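Local coordinates for protein oxalate biosynthetic component 1 (PDB 5IKZ) that probably makes oxalate in Burkholderia, as a large multidomain enzyme that joins a TIM-barrel-related region to a C-terminal region of the alpha/beta-hydrolase clan, at residues Y1032-A1037 / R1072-A1077. Sequence-based numbering, arbitrary orientation.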
ATOM      1  N   TYR A1032      -1.852 -13.163 -15.884  1.00 87.87           N
ATOM      2  CA  TYR A1032      -0.898 -12.914 -14.811  1.00 82.95           C
ATOM      3  C   TYR A1032      -0.178 -14.162 -14.320  1.00 87.68           C
ATOM      4  O   TYR A1032      -0.794 -15.194 -14.050  1.00 94.18           O
ATOM      5  CB  TYR A1032      -1.584 -12.241 -13.622  1.00 84.99           C
ATOM      6  CG  TYR A1032      -0.687 -12.163 -12.406  1.00 79.48           C
ATOM      7  CD1 TYR A1032       0.358 -11.250 -12.352  1.00 68.84           C
ATOM      8  CD2 TYR A1032      -0.879 -13.007 -11.319  1.00 75.00           C
ATOM      9  CE1 TYR A1032       1.186 -11.178 -11.249  1.00 74.24           C
ATOM     10  CE2 TYR A1032      -0.057 -12.941 -10.212  1.00 73.73           C
ATOM     11  CZ  TYR A1032       0.974 -12.023 -10.180  1.00 73.61           C
ATOM     12  OH  TYR A1032       1.796 -11.955  -9.078  1.00 70.79           O
ATOM     13  N   ARG A1033       1.138 -14.033 -14.197  1.00 84.39           N
ATOM     14  CA  ARG A1033       1.995 -15.085 -13.672  1.00 81.12           C
ATOM     15  C   ARG A1033       3.045 -14.423 -12.793  1.00 82.16           C
ATOM     16  O   ARG A1033       3.624 -13.417 -13.193  1.00105.14           O
ATOM     17  CB  ARG A1033       2.658 -15.869 -14.810  1.00 80.40           C
ATOM     18  CG  ARG A1033       2.516 -17.375 -14.699  1.00 93.14           C
ATOM     19  CD  ARG A1033       2.145 -18.034 -16.025  1.00111.48           C
ATOM     20  NE  ARG A1033       0.761 -17.784 -16.434  1.00107.54           N
ATOM     21  CZ  ARG A1033       0.194 -18.334 -17.508  1.00125.62           C
ATOM     22  NH1 ARG A1033       0.889 -19.169 -18.274  1.00121.73           N
ATOM     23  NH2 ARG A1033      -1.067 -18.060 -17.816  1.00115.75           N
ATOM     24  N   TYR A1034       3.296 -14.959 -11.603  1.00 72.15           N
ATOM     25  CA  TYR A1034       4.289 -14.337 -10.733  1.00 72.89           C
ATOM     26  C   TYR A1034       5.698 -14.847 -11.037  1.00 81.81           C
ATOM     27  O   TYR A1034       6.311 -15.547 -10.231  1.00 74.12           O
ATOM     28  CB  TYR A1034       3.946 -14.539  -9.246  1.00 64.99           C
ATOM     29  CG  TYR A1034       3.513 -15.931  -8.819  1.00 67.09           C
ATOM     30  CD1 TYR A1034       2.193 -16.344  -8.954  1.00 63.64           C
ATOM     31  CD2 TYR A1034       4.415 -16.811  -8.233  1.00 66.12           C
ATOM     32  CE1 TYR A1034       1.791 -17.608  -8.546  1.00 67.81           C
ATOM     33  CE2 TYR A1034       4.022 -18.073  -7.820  1.00 65.36           C
ATOM     34  CZ  TYR A1034       2.712 -18.468  -7.982  1.00 67.84           C
ATOM     35  OH  TYR A1034       2.324 -19.726  -7.576  1.00 66.16           O
ATOM     36  N   ASP A1035       6.203 -14.474 -12.211  1.00 89.41           N
ATOM     37  CA  ASP A1035       7.561 -14.812 -12.627  1.00 94.24           C
ATOM     38  C   ASP A1035       8.577 -14.102 -11.741  1.00 90.45           C
ATOM     39  O   ASP A1035       9.638 -14.645 -11.427  1.00 79.90           O
ATOM     40  CB  ASP A1035       7.793 -14.424 -14.091  1.00101.85           C
ATOM     41  CG  ASP A1035       6.553 -14.590 -14.946  1.00113.68           C
ATOM     42  OD1 ASP A1035       6.220 -15.741 -15.297  1.00123.08           O
ATOM     43  OD2 ASP A1035       5.914 -13.568 -15.271  1.00110.66           O
ATOM     44  N   HIS A1036       8.231 -12.880 -11.346  1.00 89.02           N
ATOM     45  CA  HIS A1036       9.112 -12.000 -10.582  1.00 79.90           C
ATOM     46  C   HIS A1036       9.484 -12.553  -9.211  1.00 73.42           C
ATOM     47  O   HIS A1036      10.393 -12.040  -8.560  1.00 73.09           O
ATOM     48  CB  HIS A1036       8.448 -10.638 -10.408  1.00 82.34           C
ATOM     49  CG  HIS A1036       7.128 -10.706  -9.705  1.00 86.70           C
ATOM     50  ND1 HIS A1036       5.944 -10.945 -10.368  1.00 90.34           N
ATOM     51  CD2 HIS A1036       6.808 -10.583  -8.395  1.00 78.30           C
ATOM     52  CE1 HIS A1036       4.950 -10.959  -9.498  1.00 87.83           C
ATOM     53  NE2 HIS A1036       5.447 -10.742  -8.294  1.00 80.33           N
ATOM     54  N   ALA A1037       8.767 -13.585  -8.776  1.00 77.67           N
ATOM     55  CA  ALA A1037       8.977 -14.192  -7.466  1.00 73.20           C
ATOM     56  C   ALA A1037      10.428 -14.614  -7.258  1.00 79.93           C
ATOM     57  O   ALA A1037      11.043 -15.221  -8.137  1.00 73.63           O
ATOM     58  CB  ALA A1037       8.051 -15.383  -7.287  1.00 68.36           C
ATOM     59  N   ARG A1072      -6.739 -22.499  -6.658  1.00 71.66           N
ATOM     60  CA  ARG A1072      -6.828 -22.423  -8.108  1.00 71.00           C
ATOM     61  C   ARG A1072      -5.919 -21.311  -8.631  1.00 73.10           C
ATOM     62  O   ARG A1072      -5.078 -21.560  -9.495  1.00 71.37           O
ATOM     63  CB  ARG A1072      -8.276 -22.209  -8.548  1.00 72.78           C
ATOM     64  CG  ARG A1072      -8.433 -21.700  -9.975  1.00 83.75           C
ATOM     65  CD  ARG A1072      -9.899 -21.715 -10.404  1.00 85.88           C
ATOM     66  NE  ARG A1072     -10.620 -22.873  -9.874  1.00101.99           N
ATOM     67  CZ  ARG A1072     -11.082 -23.878 -10.615  1.00107.00           C
ATOM     68  NH1 ARG A1072     -10.903 -23.882 -11.929  1.00106.79           N
ATOM     69  NH2 ARG A1072     -11.723 -24.884 -10.037  1.00 99.72           N
ATOM     70  N   ARG A1073      -6.071 -20.103  -8.087  1.00 73.84           N
ATOM     71  CA  ARG A1073      -5.239 -18.974  -8.497  1.00 64.87           C
ATOM     72  C   ARG A1073      -3.763 -19.218  -8.201  1.00 73.65           C
ATOM     73  O   ARG A1073      -2.890 -18.750  -8.934  1.00 74.33           O
ATOM     74  CB  ARG A1073      -5.690 -17.689  -7.807  1.00 50.13           C
ATOM     75  CG  ARG A1073      -7.089 -17.214  -8.174  1.00 67.57           C
ATOM     76  CD  ARG A1073      -7.302 -15.771  -7.748  1.00 64.80           C
ATOM     77  NE  ARG A1073      -8.703 -15.473  -7.464  1.00 70.05           N
ATOM     78  CZ  ARG A1073      -9.570 -15.026  -8.366  1.00 80.28           C
ATOM     79  NH1 ARG A1073      -9.186 -14.831  -9.621  1.00 74.53           N
ATOM     80  NH2 ARG A1073     -10.825 -14.777  -8.014  1.00 81.26           N
ATOM     81  N   TYR A1074      -3.493 -19.942  -7.119  1.00 72.39           N
ATOM     82  CA  TYR A1074      -2.126 -20.298  -6.758  1.00 68.88           C
ATOM     83  C   TYR A1074      -1.481 -21.150  -7.841  1.00 71.00           C
ATOM     84  O   TYR A1074      -0.305 -20.975  -8.163  1.00 69.75           O
ATOM     85  CB  TYR A1074      -2.093 -21.042  -5.424  1.00 67.58           C
ATOM     86  CG  TYR A1074      -1.733 -20.172  -4.247  1.00 54.74           C
ATOM     87  CD1 TYR A1074      -0.431 -19.725  -4.065  1.00 62.08           C
ATOM     88  CD2 TYR A1074      -2.688 -19.805  -3.311  1.00 51.69           C
ATOM     89  CE1 TYR A1074      -0.093 -18.930  -2.988  1.00 62.69           C
ATOM     90  CE2 TYR A1074      -2.359 -19.010  -2.231  1.00 65.98           C
ATOM     91  CZ  TYR A1074      -1.060 -18.576  -2.074  1.00 62.11           C
ATOM     92  OH  TYR A1074      -0.727 -17.785  -0.999  1.00 69.88           O
ATOM     93  N   LEU A1075      -2.260 -22.071  -8.399  1.00 64.32           N
ATOM     94  CA  LEU A1075      -1.763 -22.963  -9.437  1.00 59.87           C
ATOM     95  C   LEU A1075      -1.910 -22.347 -10.824  1.00 67.13           C
ATOM     96  O   LEU A1075      -1.085 -22.585 -11.706  1.00 85.58           O
ATOM     97  CB  LEU A1075      -2.492 -24.307  -9.380  1.00 62.33           C
ATOM     98  CG  LEU A1075      -2.324 -25.116  -8.092  1.00 71.16           C
ATOM     99  CD1 LEU A1075      -3.144 -26.398  -8.144  1.00 72.87           C
ATOM    100  CD2 LEU A1075      -0.854 -25.422  -7.837  1.00 55.64           C
ATOM    101  N   ALA A1076      -2.964 -21.558 -11.015  1.00 73.56           N
ATOM    102  CA  ALA A1076      -3.236 -20.945 -12.312  1.00 69.33           C
ATOM    103  C   ALA A1076      -2.169 -19.923 -12.669  1.00 69.86           C
ATOM    104  O   ALA A1076      -1.646 -19.918 -13.785  1.00 71.84           O
ATOM    105  CB  ALA A1076      -4.610 -20.291 -12.319  1.00 53.48           C
ATOM    106  N   ALA A1077      -1.848 -19.062 -11.709  1.00 76.04           N
ATOM    107  CA  ALA A1077      -0.901 -17.977 -11.929  1.00 60.62           C
ATOM    108  C   ALA A1077       0.539 -18.433 -11.701  1.00 67.48           C
ATOM    109  O   ALA A1077       1.453 -17.613 -11.616  1.00 53.83           O
ATOM    110  CB  ALA A1077      -1.235 -16.805 -11.028  1.00 49.23           C
TER
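Arg1033 and Ala1077 bring the two backbones together, their CA atoms 4.4 Å apart, where the loop before strand 1038-1043 passes the C-terminal end of helix 1071-1076. This is structural packing that joins the approach to an outermost strand of the C-terminal mixed sheet to a short helix following strand 1049-1054. Ala1077 is the first residue to leave the helical conformation. Ala1077 O accepts a hydrogen bond from Tyr1034 N at 3.2 Å. The CA of Arg1033 adds a CA-H...O contact to that same oxygen.

The Tyr1034 side chain makes the second link. Its CG sits between the backbone N and the carbonyl carbon (chi1 45°), and the ring reaches from there to the helix. The Tyr1034 OH donates to Tyr1074 O at 3.0 Å. This acceptor lies at the ring edge, and the bond falls in the carbonyl plane of Tyr1074. CB of Tyr1074 leaves the backbone away from the loop, though the Tyr1034 OH still lies at the edge of its ring. The Tyr1074 OH is bonded to Asp997 and to the backbone N of Ala994. Both Tyr1034 and Tyr1074 also touch Phe974 of strand 969-976.

The CB of Ala1077 touches two tyrosines. Ala1077 CB lies 3.8 Å from Tyr1032 CD2, an oblique approach to the ring, and 4.0 Å from Tyr1034 CE1. The Tyr1032 OH bonds to Phe1057 O. The Arg1033 chain bends at chi2 and chi3. Its CG lies beside Ala1077 O, while Ala1076 O stands over one face of the guanidinium, 4.2 Å from Arg1033 NE.

Tyr1074 O in the last turn and Ala1077 O just past it thus receive one phenol and one backbone N-H from the loop. With small apolar contacts beside them, these two hydrogen bonds hold the loop on the helix end.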